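Local coordinates for protein RmpD (Hexulose-6-phosphate synthase) (Streptococcus mutans, PDB 3EXR) that belongs to the orotidine 5'-phosphate decarboxylase/HUMPS family and folds as a TIM barrel, two copies of which pair in the assembly, at residues A[45-53]-A[77-85]; A[165-175]-A[185-194]. All blocks are in the same frame, centred on the assembly; numbering follows the deposited sequence.

Overall arrangement
RmpD is a TIM barrel of eight parallel strands, and the two contacts lie on opposite sides of the chain's centre, their own centres about 25 Å apart. Contact 1 is at the periphery, about 15 Å from the chain's centre, where helix 47-55 meets the end of helix 71-79 and the turn into strand 85-89; Ser-46 there also reaches the second subunit. Contact 2, about 11 Å from the centre, joins neighbouring strands 170-174 and 192-195 of the barrel wall. The two meet near the N-terminal ends of the strands, where Trp-85 CH2 of contact 1 packs 3.5 Å from Phe-191 CE2 of contact 2.

Contact 1: A[45-53]-A[77-85]; sequences GSELVEVLR and NNAVRGADW
The carbonyl oxygen of Gly-82 is gripped side-on by two nitrogens of Arg-53: NH2 at 2.9 Å, almost in line with the C=O bond, and NE at 3.3 Å along a more bent path. NH2 also makes a salt bridge to Asp-84 OD2 at 2.8 Å; the oxygen lies in the guanidinium plane, yet is itself met from above its carboxylate plane. Bends at chi2 and chi3 (53° and 74°) curl the arginine round the Gly-82 turn to reach both acceptors. Asp-84 OD2 has a second cationic partner in Lys-111, while Arg-53 NH1 bonds to Lys-59 O.

Gly-82 closes helix 71-79 with a Schellman motif. Glycine suits the positive phi of this turn, and Arg-53 CG packs close to its CA.

At the other end Arg-81 turns back at chi2 (-71°) to lie across residues 46-50. Glu-47 CA sits over the centre of its guanidinium, 3.6 Å above the plane. Around the edge, NE donates to Ser-46 OG at 3.0 Å and NH1 forms a salt bridge with Glu-50 OE1 at 2.8 Å, bonds that fix the group's rotation. Serine suits this place: its short side chain brings the hydroxyl to the guanidinium edge, where it also bonds to Gln-43 of the second subunit. Waters accept from Arg-81 NH2 and NH1 and donate weakly to Ser-46 OG and Glu-47 OE2. Between the two arginines, Val-49 CG1 fits against Arg-81 CB and, at 3.6 Å, Ala-83 N; its branched, apolar side chain suits this spot.

Two arginines, one from each segment, thus bind carboxylates across the interface, and the cations probably stabilise the ionised forms of Glu-50 and the buried Asp-84.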
ATOM      1  N   GLY A  45       6.946   7.453   8.033  1.00  7.27           N
ATOM      2  CA  GLY A  45       7.887   7.525   6.918  1.00  7.10           C
ATOM      3  C   GLY A  45       9.034   6.550   7.125  1.00  7.06           C
ATOM      4  O   GLY A  45       9.018   5.750   8.066  1.00  8.85           O
ATOM      5  N   SER A  46      10.048   6.672   6.281  1.00  7.40           N
ATOM      6  CA  SER A  46      11.056   5.634   6.126  1.00  7.29           C
ATOM      7  C   SER A  46      12.220   5.773   7.087  1.00  7.76           C
ATOM      8  O   SER A  46      13.054   4.878   7.167  1.00  7.74           O
ATOM      9  CB  SER A  46      11.538   5.598   4.680  1.00  7.84           C
ATOM     10  OG  SER A  46      12.205   6.805   4.326  1.00  9.47           O
ATOM     11  N   GLU A  47      12.303   6.868   7.826  1.00  8.31           N
ATOM     12  CA  GLU A  47      13.415   7.023   8.754  1.00  8.99           C
ATOM     13  C   GLU A  47      13.405   5.869   9.791  1.00  9.14           C
ATOM     14  O   GLU A  47      14.442   5.415  10.233  1.00  9.15           O
ATOM     15  CB  GLU A  47      13.480   8.404   9.401  1.00  9.14           C
ATOM     16  CG  GLU A  47      14.716   8.583  10.278  1.00 10.39           C
ATOM     17  CD  GLU A  47      14.929   9.989  10.812  1.00 11.59           C
ATOM     18  OE1 GLU A  47      13.953  10.743  11.008  1.00 14.20           O
ATOM     19  OE2 GLU A  47      16.105  10.308  11.093  1.00 14.28           O
ATOM     20  N   LEU A  48      12.220   5.374  10.110  1.00  9.30           N
ATOM     21  CA  LEU A  48      12.087   4.222  10.998  1.00  8.85           C
ATOM     22  C   LEU A  48      12.960   3.057  10.534  1.00  8.50           C
ATOM     23  O   LEU A  48      13.589   2.369  11.370  1.00  7.84           O
ATOM     24  CB  LEU A  48      10.621   3.781  11.096  1.00  9.44           C
ATOM     25  CG  LEU A  48      10.332   2.486  11.879  1.00 10.31           C
ATOM     26  CD1 LEU A  48      10.733   2.601  13.326  1.00 12.51           C
ATOM     27  CD2 LEU A  48       8.867   2.111  11.778  1.00 11.72           C
ATOM     28  N   VAL A  49      13.002   2.825   9.223  1.00  8.97           N
ATOM     29  CA  VAL A  49      13.798   1.703   8.699  1.00  8.43           C
ATOM     30  C   VAL A  49      15.269   1.867   9.097  1.00  8.51           C
ATOM     31  O   VAL A  49      15.924   0.928   9.518  1.00  8.13           O
ATOM     32  CB  VAL A  49      13.668   1.570   7.158  1.00  8.31           C
ATOM     33  CG1 VAL A  49      14.590   0.496   6.614  1.00  9.13           C
ATOM     34  CG2 VAL A  49      12.225   1.257   6.779  1.00  9.42           C
ATOM     35  N   GLU A  50      15.763   3.084   8.939  1.00  8.42           N
ATOM     36  CA  GLU A  50      17.142   3.417   9.295  1.00  9.14           C
ATOM     37  C   GLU A  50      17.425   3.301  10.814  1.00  9.33           C
ATOM     38  O   GLU A  50      18.481   2.822  11.224  1.00 10.16           O
ATOM     39  CB  GLU A  50      17.478   4.812   8.769  1.00  9.95           C
ATOM     40  CG  GLU A  50      18.947   5.168   8.836  1.00 10.96           C
ATOM     41  CD  GLU A  50      19.328   6.410   8.031  1.00 14.50           C
ATOM     42  OE1 GLU A  50      18.596   6.783   7.108  1.00 16.25           O
ATOM     43  OE2 GLU A  50      20.405   6.981   8.314  1.00 15.70           O
ATOM     44  N   VAL A  51      16.471   3.714  11.631  1.00  9.09           N
ATOM     45  CA  VAL A  51      16.597   3.585  13.084  1.00  8.13           C
ATOM     46  C   VAL A  51      16.686   2.098  13.447  1.00  8.96           C
ATOM     47  O   VAL A  51      17.516   1.729  14.263  1.00  9.21           O
ATOM     48  CB  VAL A  51      15.427   4.267  13.817  1.00  8.33           C
ATOM     49  CG1 VAL A  51      15.412   3.930  15.303  1.00  9.71           C
ATOM     50  CG2 VAL A  51      15.468   5.796  13.588  1.00  8.04           C
ATOM     51  N   LEU A  52      15.852   1.284  12.820  1.00  8.50           N
ATOM     52  CA  LEU A  52      15.862  -0.147  13.106  1.00  9.52           C
ATOM     53  C   LEU A  52      17.188  -0.766  12.690  1.00  9.66           C
ATOM     54  O   LEU A  52      17.711  -1.609  13.399  1.00 10.15           O
ATOM     55  CB  LEU A  52      14.702  -0.867  12.446  1.00  9.64           C
ATOM     56  CG  LEU A  52      13.325  -0.497  12.969  1.00 10.04           C
ATOM     57  CD1 LEU A  52      12.243  -1.083  12.100  1.00 11.40           C
ATOM     58  CD2 LEU A  52      13.153  -0.962  14.426  1.00 10.44           C
ATOM     59  N   ARG A  53      17.726  -0.339  11.546  1.00  9.40           N
ATOM     60  CA  ARG A  53      19.014  -0.836  11.069  1.00  9.35           C
ATOM     61  C   ARG A  53      20.143  -0.489  12.023  1.00 10.03           C
ATOM     62  O   ARG A  53      21.011  -1.306  12.273  1.00 10.18           O
ATOM     63  CB  ARG A  53      19.291  -0.346   9.660  1.00  9.06           C
ATOM     64  CG  ARG A  53      20.673  -0.693   9.098  1.00  8.14           C
ATOM     65  CD  ARG A  53      21.035  -2.150   9.168  1.00 10.13           C
ATOM     66  NE  ARG A  53      20.276  -2.870   8.159  1.00 11.35           N
ATOM     67  CZ  ARG A  53      19.833  -4.115   8.261  1.00 10.68           C
ATOM     68  NH1 ARG A  53      20.027  -4.801   9.371  1.00 11.17           N
ATOM     69  NH2 ARG A  53      19.141  -4.642   7.255  1.00 10.45           N
ATOM     70  N   ASN A  77      14.080   3.958  -2.218  1.00  8.84           N
ATOM     71  CA  ASN A  77      13.891   4.760  -1.017  1.00  9.04           C
ATOM     72  C   ASN A  77      14.051   4.004   0.279  1.00  9.01           C
ATOM     73  O   ASN A  77      14.600   4.542   1.234  1.00  9.72           O
ATOM     74  CB  ASN A  77      12.537   5.462  -1.005  1.00  8.37           C
ATOM     75  CG  ASN A  77      12.450   6.634  -2.006  1.00  8.72           C
ATOM     76  OD1 ASN A  77      13.471   7.105  -2.530  1.00 10.76           O
ATOM     77  ND2 ASN A  77      11.223   7.113  -2.245  1.00  9.71           N
ATOM     78  N   ASN A  78      13.562   2.759   0.323  1.00  8.96           N
ATOM     79  CA  ASN A  78      13.682   1.953   1.531  1.00  9.05           C
ATOM     80  C   ASN A  78      14.988   1.188   1.618  1.00  9.08           C
ATOM     81  O   ASN A  78      15.455   0.971   2.720  1.00  9.26           O
ATOM     82  CB  ASN A  78      12.484   1.023   1.677  1.00  8.12           C
ATOM     83  CG  ASN A  78      11.239   1.777   2.047  1.00  9.83           C
ATOM     84  OD1 ASN A  78      11.019   2.078   3.214  1.00 10.77           O
ATOM     85  ND2 ASN A  78      10.449   2.139   1.044  1.00  9.07           N
ATOM     86  N   ALA A  79      15.588   0.829   0.485  1.00  9.49           N
ATOM     87  CA  ALA A  79      16.900   0.157   0.472  1.00  9.88           C
ATOM     88  C   ALA A  79      17.996   1.100   0.960  1.00  9.74           C
ATOM     89  O   ALA A  79      18.906   0.684   1.680  1.00 10.73           O
ATOM     90  CB  ALA A  79      17.233  -0.343  -0.925  1.00 10.14           C
ATOM     91  N   VAL A  80      17.925   2.380   0.593  1.00  9.62           N
ATOM     92  CA  VAL A  80      18.946   3.311   1.076  1.00 10.35           C
ATOM     93  C   VAL A  80      18.852   3.531   2.586  1.00  9.46           C
ATOM     94  O   VAL A  80      19.832   3.903   3.205  1.00 11.03           O
ATOM     95  CB  VAL A  80      18.939   4.656   0.318  1.00 10.91           C
ATOM     96  CG1 VAL A  80      19.196   4.445  -1.165  1.00 11.83           C
ATOM     97  CG2 VAL A  80      17.660   5.423   0.556  1.00 13.51           C
ATOM     98  N   ARG A  81      17.674   3.280   3.177  1.00  8.96           N
ATOM     99  CA  ARG A  81      17.465   3.373   4.638  1.00  8.85           C
ATOM    100  C   ARG A  81      18.006   2.127   5.342  1.00  9.17           C
ATOM    101  O   ARG A  81      18.149   2.117   6.558  1.00 11.02           O
ATOM    102  CB  ARG A  81      15.968   3.517   4.952  1.00  8.63           C
ATOM    103  CG  ARG A  81      15.333   4.851   4.588  1.00  8.59           C
ATOM    104  CD  ARG A  81      15.789   5.946   5.501  1.00  8.99           C
ATOM    105  NE  ARG A  81      14.986   7.152   5.342  1.00 10.85           N
ATOM    106  CZ  ARG A  81      15.261   8.307   5.940  1.00 12.76           C
ATOM    107  NH1 ARG A  81      16.342   8.428   6.682  1.00 11.19           N
ATOM    108  NH2 ARG A  81      14.456   9.352   5.785  1.00 11.50           N
ATOM    109  N   GLY A  82      18.282   1.089   4.569  1.00  9.92           N
ATOM    110  CA  GLY A  82      18.808  -0.175   5.104  1.00 10.03           C
ATOM    111  C   GLY A  82      17.901  -1.413   5.048  1.00 10.32           C
ATOM    112  O   GLY A  82      18.259  -2.446   5.612  1.00 11.10           O
ATOM    113  N   ALA A  83      16.742  -1.342   4.380  1.00 10.19           N
ATOM    114  CA  ALA A  83      15.895  -2.530   4.256  1.00 10.34           C
ATOM    115  C   ALA A  83      16.556  -3.676   3.509  1.00 10.26           C
ATOM    116  O   ALA A  83      17.295  -3.465   2.523  1.00 10.22           O
ATOM    117  CB  ALA A  83      14.561  -2.199   3.578  1.00 10.64           C
ATOM    118  N   ASP A  84      16.239  -4.896   3.948  1.00  9.75           N
ATOM    119  CA  ASP A  84      16.589  -6.102   3.192  1.00  8.55           C
ATOM    120  C   ASP A  84      15.470  -6.567   2.265  1.00  8.56           C
ATOM    121  O   ASP A  84      15.698  -6.839   1.078  1.00  8.65           O
ATOM    122  CB  ASP A  84      16.942  -7.224   4.170  1.00  9.17           C
ATOM    123  CG  ASP A  84      18.193  -6.914   4.978  1.00  8.39           C
ATOM    124  OD1 ASP A  84      19.249  -6.542   4.383  1.00 10.43           O
ATOM    125  OD2 ASP A  84      18.148  -7.058   6.213  1.00 11.26           O
ATOM    126  N   TRP A  85      14.260  -6.653   2.815  1.00  8.70           N
ATOM    127  CA  TRP A  85      13.092  -7.126   2.098  1.00  8.77           C
ATOM    128  C   TRP A  85      12.085  -6.009   2.028  1.00  9.31           C
ATOM    129  O   TRP A  85      11.961  -5.249   2.966  1.00  9.60           O
ATOM    130  CB  TRP A  85      12.439  -8.310   2.795  1.00  8.94           C
ATOM    131  CG  TRP A  85      13.344  -9.500   2.940  1.00  9.55           C
ATOM    132  CD1 TRP A  85      14.502  -9.729   2.262  1.00  9.95           C
ATOM    133  CD2 TRP A  85      13.169 -10.610   3.830  1.00 11.49           C
ATOM    134  NE1 TRP A  85      15.057 -10.919   2.668  1.00 11.09           N
ATOM    135  CE2 TRP A  85      14.260 -11.483   3.628  1.00 10.83           C
ATOM    136  CE3 TRP A  85      12.201 -10.951   4.784  1.00 11.52           C
ATOM    137  CZ2 TRP A  85      14.408 -12.672   4.339  1.00 11.51           C
ATOM    138  CZ3 TRP A  85      12.350 -12.140   5.507  1.00 10.13           C
ATOM    139  CH2 TRP A  85      13.449 -12.978   5.282  1.00  9.41           C
TER
HETATM  140  O   HOH W   1      12.190  10.185   4.364  1.00 14.69           O
HETATM  141  O   HOH W   2      17.492  10.657   8.291  1.00 20.93           O
HETATM  142  O   HOH W   3      19.244   7.009   4.141  1.00 27.01           O

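Contact 2: A[165-175]-A[185-194]; sequences IEMGFRVSVTG and FEGVDVFTFI
One face of the Phe-191 ring carries the side chain of Arg-170, whose CB lies 4.0 Å from the ring centroid in a CH-pi contact, while Ser-172 OG comes up at the ring edge. The two side chains, Arg-170 and Phe-191, run side by side in the same direction; the guanidinium, turned 71° to the ring, gives at most a weak cation-pi attraction and is held instead by Ser-136 and Glu-113.

Arg-170 and Ser-172 lie on strand 170-174 of the TIM barrel, and Phe-191 leads into the neighbouring parallel strand 192-195. Val-173 N donates to Thr-192 O at 3.0 Å, and Val-173 O accepts from Ile-194 N, so one valine binds both flanking peptides of Phe-193.

On the face of the sheet bearing Val-173 and Phe-193, apolar groups pack toward the surrounding helices. Val-190 CG1 sits over the centre of the Phe-193 ring, 3.5 Å above its plane, and Phe-185 CG meets that ring's edge. With chi1 at -63°, Val-173 places CG2 between its own N and carbonyl carbon, 3.5 Å from Phe-193 CD1; the branched valine presents this one methyl to both Phe-193 and Phe-185.

Farther out, Ile-165 of helix 155-167 reaches Val-188 through CD1. Beside it a water accepts from Val-171 N at 2.9 Å and donates to Asp-189 O at 2.7 Å.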
ATOM      1  N   ILE A 165       4.451 -23.346  -1.698  1.00 11.16           N
ATOM      2  CA  ILE A 165       5.758 -23.887  -1.338  1.00 12.12           C
ATOM      3  C   ILE A 165       6.209 -24.845  -2.454  1.00 12.97           C
ATOM      4  O   ILE A 165       7.354 -24.788  -2.908  1.00 13.01           O
ATOM      5  CB  ILE A 165       5.711 -24.612   0.042  1.00 12.25           C
ATOM      6  CG1 ILE A 165       5.568 -23.585   1.175  1.00 12.01           C
ATOM      7  CG2 ILE A 165       6.950 -25.493   0.239  1.00 12.32           C
ATOM      8  CD1 ILE A 165       5.208 -24.148   2.557  1.00 11.55           C
ATOM      9  N   GLU A 166       5.279 -25.680  -2.921  1.00 13.99           N
ATOM     10  CA  GLU A 166       5.617 -26.661  -3.949  1.00 15.84           C
ATOM     11  C   GLU A 166       5.982 -25.989  -5.267  1.00 15.52           C
ATOM     12  O   GLU A 166       6.844 -26.470  -5.990  1.00 15.88           O
ATOM     13  CB  GLU A 166       4.509 -27.690  -4.114  1.00 17.31           C
ATOM     14  CG  GLU A 166       4.564 -28.796  -3.047  1.00 21.07           C
ATOM     15  CD  GLU A 166       5.991 -29.181  -2.584  1.00 26.79           C
ATOM     16  OE1 GLU A 166       6.362 -28.908  -1.406  1.00 28.15           O
ATOM     17  OE2 GLU A 166       6.742 -29.784  -3.382  1.00 29.95           O
ATOM     18  N   MET A 167       5.365 -24.843  -5.552  1.00 14.67           N
ATOM     19  CA  MET A 167       5.705 -24.046  -6.743  1.00 14.55           C
ATOM     20  C   MET A 167       7.107 -23.445  -6.671  1.00 13.89           C
ATOM     21  O   MET A 167       7.646 -23.029  -7.686  1.00 14.54           O
ATOM     22  CB  MET A 167       4.691 -22.910  -6.926  1.00 14.67           C
ATOM     23  CG  MET A 167       3.343 -23.380  -7.406  1.00 15.87           C
ATOM     24  SD  MET A 167       2.196 -22.019  -7.654  1.00 19.12           S
ATOM     25  CE  MET A 167       2.774 -21.355  -9.160  1.00 16.56           C
ATOM     26  N   GLY A 168       7.695 -23.373  -5.481  1.00 12.69           N
ATOM     27  CA  GLY A 168       9.018 -22.781  -5.320  1.00 12.88           C
ATOM     28  C   GLY A 168       9.074 -21.504  -4.479  1.00 12.50           C
ATOM     29  O   GLY A 168      10.136 -20.898  -4.367  1.00 13.69           O
ATOM     30  N   PHE A 169       7.955 -21.114  -3.868  1.00 11.49           N
ATOM     31  CA  PHE A 169       7.962 -19.976  -2.926  1.00 11.31           C
ATOM     32  C   PHE A 169       8.526 -20.293  -1.556  1.00 11.23           C
ATOM     33  O   PHE A 169       8.271 -21.382  -0.976  1.00 11.20           O
ATOM     34  CB  PHE A 169       6.562 -19.371  -2.756  1.00 11.07           C
ATOM     35  CG  PHE A 169       6.089 -18.584  -3.952  1.00 12.40           C
ATOM     36  CD1 PHE A 169       6.402 -17.235  -4.091  1.00 12.65           C
ATOM     37  CD2 PHE A 169       5.353 -19.201  -4.952  1.00 12.55           C
ATOM     38  CE1 PHE A 169       5.972 -16.498  -5.196  1.00 11.97           C
ATOM     39  CE2 PHE A 169       4.911 -18.486  -6.057  1.00 12.18           C
ATOM     40  CZ  PHE A 169       5.208 -17.126  -6.182  1.00 11.51           C
ATOM     41  N   ARG A 170       9.264 -19.323  -1.015  1.00 10.23           N
ATOM     42  CA  ARG A 170       9.477 -19.239   0.426  1.00 10.56           C
ATOM     43  C   ARG A 170       8.283 -18.480   0.984  1.00 10.50           C
ATOM     44  O   ARG A 170       8.127 -17.289   0.719  1.00 10.54           O
ATOM     45  CB  ARG A 170      10.804 -18.556   0.759  1.00 10.03           C
ATOM     46  CG  ARG A 170      12.017 -19.520   0.686  1.00 11.19           C
ATOM     47  CD  ARG A 170      13.356 -18.772   0.572  1.00 10.67           C
ATOM     48  NE  ARG A 170      13.373 -17.989  -0.663  1.00 11.31           N
ATOM     49  CZ  ARG A 170      13.867 -16.763  -0.804  1.00 12.63           C
ATOM     50  NH1 ARG A 170      14.498 -16.148   0.180  1.00 10.77           N
ATOM     51  NH2 ARG A 170      13.734 -16.172  -1.976  1.00 13.05           N
ATOM     52  N   VAL A 171       7.432 -19.192   1.710  1.00 10.14           N
ATOM     53  CA  VAL A 171       6.164 -18.669   2.175  1.00 10.52           C
ATOM     54  C   VAL A 171       6.243 -18.236   3.648  1.00  9.82           C
ATOM     55  O   VAL A 171       6.668 -18.976   4.525  1.00  9.92           O
ATOM     56  CB  VAL A 171       5.020 -19.689   1.962  1.00 11.15           C
ATOM     57  CG1 VAL A 171       3.701 -19.203   2.549  1.00 11.69           C
ATOM     58  CG2 VAL A 171       4.875 -19.992   0.479  1.00 10.73           C
ATOM     59  N   SER A 172       5.865 -16.989   3.902  1.00  9.00           N
ATOM     60  CA  SER A 172       5.684 -16.505   5.247  1.00  7.95           C
ATOM     61  C   SER A 172       4.206 -16.578   5.583  1.00  8.46           C
ATOM     62  O   SER A 172       3.360 -16.314   4.723  1.00  9.29           O
ATOM     63  CB  SER A 172       6.126 -15.045   5.360  1.00  7.37           C
ATOM     64  OG  SER A 172       7.489 -14.911   5.146  1.00  8.89           O
ATOM     65  N   VAL A 173       3.880 -16.957   6.825  1.00  8.31           N
ATOM     66  CA  VAL A 173       2.486 -16.945   7.247  1.00  9.04           C
ATOM     67  C   VAL A 173       2.292 -15.947   8.393  1.00  9.46           C
ATOM     68  O   VAL A 173       3.213 -15.681   9.181  1.00  8.67           O
ATOM     69  CB  VAL A 173       1.971 -18.364   7.660  1.00  9.89           C
ATOM     70  CG1 VAL A 173       1.984 -19.336   6.520  1.00  9.66           C
ATOM     71  CG2 VAL A 173       2.789 -18.908   8.813  1.00  9.48           C
ATOM     72  N   THR A 174       1.083 -15.405   8.481  1.00  9.70           N
ATOM     73  CA  THR A 174       0.729 -14.475   9.550  1.00 11.37           C
ATOM     74  C   THR A 174      -0.718 -14.635   9.918  1.00 11.14           C
ATOM     75  O   THR A 174      -1.538 -15.016   9.068  1.00 11.56           O
ATOM     76  CB  THR A 174       1.035 -13.026   9.140  1.00 11.09           C
ATOM     77  OG1 THR A 174       0.892 -12.169  10.283  1.00 14.14           O
ATOM     78  CG2 THR A 174       0.086 -12.509   8.080  1.00 11.62           C
ATOM     79  N   GLY A 175      -1.030 -14.378  11.196  1.00 11.27           N
ATOM     80  CA  GLY A 175      -2.385 -14.539  11.728  1.00 11.96           C
ATOM     81  C   GLY A 175      -2.555 -15.863  12.443  1.00 12.56           C
ATOM     82  O   GLY A 175      -2.155 -16.884  11.919  1.00 13.42           O
ATOM     83  N   PHE A 185       1.257 -26.563  12.031  1.00 15.15           N
ATOM     84  CA  PHE A 185       2.064 -26.465  10.833  1.00 14.45           C
ATOM     85  C   PHE A 185       3.087 -27.581  10.684  1.00 14.18           C
ATOM     86  O   PHE A 185       3.918 -27.534   9.787  1.00 14.12           O
ATOM     87  CB  PHE A 185       2.789 -25.127  10.819  1.00 14.13           C
ATOM     88  CG  PHE A 185       1.864 -23.936  10.618  1.00 14.19           C
ATOM     89  CD1 PHE A 185       1.503 -23.531   9.344  1.00 14.87           C
ATOM     90  CD2 PHE A 185       1.366 -23.238  11.712  1.00 14.85           C
ATOM     91  CE1 PHE A 185       0.663 -22.401   9.171  1.00 15.03           C
ATOM     92  CE2 PHE A 185       0.528 -22.143  11.548  1.00 15.59           C
ATOM     93  CZ  PHE A 185       0.165 -21.734  10.278  1.00 14.95           C
ATOM     94  N   GLU A 186       3.016 -28.588  11.548  1.00 13.99           N
ATOM     95  CA  GLU A 186       3.948 -29.703  11.492  1.00 14.88           C
ATOM     96  C   GLU A 186       3.982 -30.285  10.077  1.00 15.06           C
ATOM     97  O   GLU A 186       2.941 -30.494   9.455  1.00 15.92           O
ATOM     98  CB  GLU A 186       3.573 -30.770  12.533  1.00 14.51           C
ATOM     99  CG  GLU A 186       4.732 -31.690  12.986  1.00 15.51           C
ATOM    100  CD  GLU A 186       5.224 -32.671  11.912  1.00 15.54           C
ATOM    101  OE1 GLU A 186       4.375 -33.216  11.189  1.00 16.73           O
ATOM    102  OE2 GLU A 186       6.458 -32.874  11.763  1.00 15.32           O
ATOM    103  N   GLY A 187       5.184 -30.511   9.571  1.00 14.71           N
ATOM    104  CA  GLY A 187       5.353 -31.014   8.217  1.00 15.25           C
ATOM    105  C   GLY A 187       5.177 -30.006   7.090  1.00 15.07           C
ATOM    106  O   GLY A 187       5.269 -30.378   5.914  1.00 16.02           O
ATOM    107  N   VAL A 188       4.919 -28.743   7.429  1.00 14.23           N
ATOM    108  CA  VAL A 188       4.809 -27.675   6.417  1.00 13.13           C
ATOM    109  C   VAL A 188       6.088 -26.836   6.479  1.00 12.39           C
ATOM    110  O   VAL A 188       6.446 -26.346   7.535  1.00 11.83           O
ATOM    111  CB  VAL A 188       3.540 -26.782   6.647  1.00 13.21           C
ATOM    112  CG1 VAL A 188       3.344 -25.751   5.529  1.00 13.96           C
ATOM    113  CG2 VAL A 188       2.291 -27.656   6.765  1.00 13.50           C
ATOM    114  N   ASP A 189       6.774 -26.721   5.349  1.00 12.99           N
ATOM    115  CA  ASP A 189       8.071 -26.051   5.221  1.00 13.47           C
ATOM    116  C   ASP A 189       7.925 -24.511   5.184  1.00 13.23           C
ATOM    117  O   ASP A 189       8.327 -23.850   4.233  1.00 13.72           O
ATOM    118  CB  ASP A 189       8.742 -26.574   3.943  1.00 14.47           C
ATOM    119  CG  ASP A 189      10.168 -26.104   3.776  1.00 17.43           C
ATOM    120  OD1 ASP A 189      10.892 -26.003   4.784  1.00 20.65           O
ATOM    121  OD2 ASP A 189      10.625 -25.844   2.634  1.00 20.43           O
ATOM    122  N   VAL A 190       7.342 -23.979   6.243  1.00 12.32           N
ATOM    123  CA  VAL A 190       7.116 -22.530   6.391  1.00 11.07           C
ATOM    124  C   VAL A 190       8.473 -21.837   6.460  1.00 11.01           C
ATOM    125  O   VAL A 190       9.352 -22.253   7.217  1.00 10.73           O
ATOM    126  CB  VAL A 190       6.304 -22.214   7.679  1.00 11.24           C
ATOM    127  CG1 VAL A 190       6.254 -20.710   7.963  1.00 10.87           C
ATOM    128  CG2 VAL A 190       4.899 -22.796   7.597  1.00 11.54           C
ATOM    129  N   PHE A 191       8.632 -20.749   5.706  1.00  9.78           N
ATOM    130  CA  PHE A 191       9.901 -20.005   5.673  1.00  9.44           C
ATOM    131  C   PHE A 191      10.052 -19.072   6.869  1.00  9.86           C
ATOM    132  O   PHE A 191      11.109 -19.012   7.480  1.00  9.26           O
ATOM    133  CB  PHE A 191      10.023 -19.225   4.351  1.00  9.31           C
ATOM    134  CG  PHE A 191      11.182 -18.252   4.309  1.00  9.37           C
ATOM    135  CD1 PHE A 191      12.499 -18.706   4.330  1.00 10.59           C
ATOM    136  CD2 PHE A 191      10.952 -16.888   4.203  1.00  8.65           C
ATOM    137  CE1 PHE A 191      13.555 -17.833   4.283  1.00 10.60           C
ATOM    138  CE2 PHE A 191      12.035 -15.999   4.139  1.00 10.66           C
ATOM    139  CZ  PHE A 191      13.330 -16.481   4.183  1.00 11.62           C
ATOM    140  N   THR A 192       8.973 -18.351   7.177  1.00  9.66           N
ATOM    141  CA  THR A 192       8.920 -17.400   8.266  1.00  9.88           C
ATOM    142  C   THR A 192       7.550 -17.366   8.897  1.00  9.33           C
ATOM    143  O   THR A 192       6.540 -17.375   8.176  1.00  9.64           O
ATOM    144  CB  THR A 192       9.245 -15.975   7.755  1.00  9.87           C
ATOM    145  OG1 THR A 192      10.578 -15.926   7.232  1.00 10.02           O
ATOM    146  CG2 THR A 192       9.171 -14.955   8.902  1.00 11.09           C
ATOM    147  N   PHE A 193       7.519 -17.312  10.232  1.00  8.92           N
ATOM    148  CA  PHE A 193       6.282 -17.064  10.990  1.00  9.28           C
ATOM    149  C   PHE A 193       6.299 -15.586  11.431  1.00  9.19           C
ATOM    150  O   PHE A 193       7.241 -15.158  12.095  1.00  9.10           O
ATOM    151  CB  PHE A 193       6.198 -17.966  12.217  1.00  9.22           C
ATOM    152  CG  PHE A 193       5.922 -19.410  11.870  1.00 10.36           C
ATOM    153  CD1 PHE A 193       4.623 -19.836  11.594  1.00 11.82           C
ATOM    154  CD2 PHE A 193       6.958 -20.323  11.777  1.00 11.26           C
ATOM    155  CE1 PHE A 193       4.376 -21.184  11.249  1.00 12.20           C
ATOM    156  CE2 PHE A 193       6.708 -21.657  11.444  1.00 12.45           C
ATOM    157  CZ  PHE A 193       5.424 -22.076  11.181  1.00 12.44           C
ATOM    158  N   ILE A 194       5.271 -14.812  11.067  1.00  9.22           N
ATOM    159  CA  ILE A 194       5.226 -13.375  11.391  1.00  9.53           C
ATOM    160  C   ILE A 194       4.263 -13.174  12.557  1.00  9.73           C
ATOM    161  O   ILE A 194       3.061 -13.350  12.398  1.00 10.09           O
ATOM    162  CB  ILE A 194       4.735 -12.537  10.204  1.00  9.32           C
ATOM    163  CG1 ILE A 194       5.590 -12.767   8.955  1.00  9.61           C
ATOM    164  CG2 ILE A 194       4.710 -11.062  10.603  1.00 10.84           C
ATOM    165  CD1 ILE A 194       4.989 -12.120   7.697  1.00 10.98           C
TER
HETATM  166  O   HOH W   4       8.419 -21.794   2.502  1.00 11.35           O
HETATM  167  O   HOH W   5       0.524 -13.320  13.325  1.00 16.42           O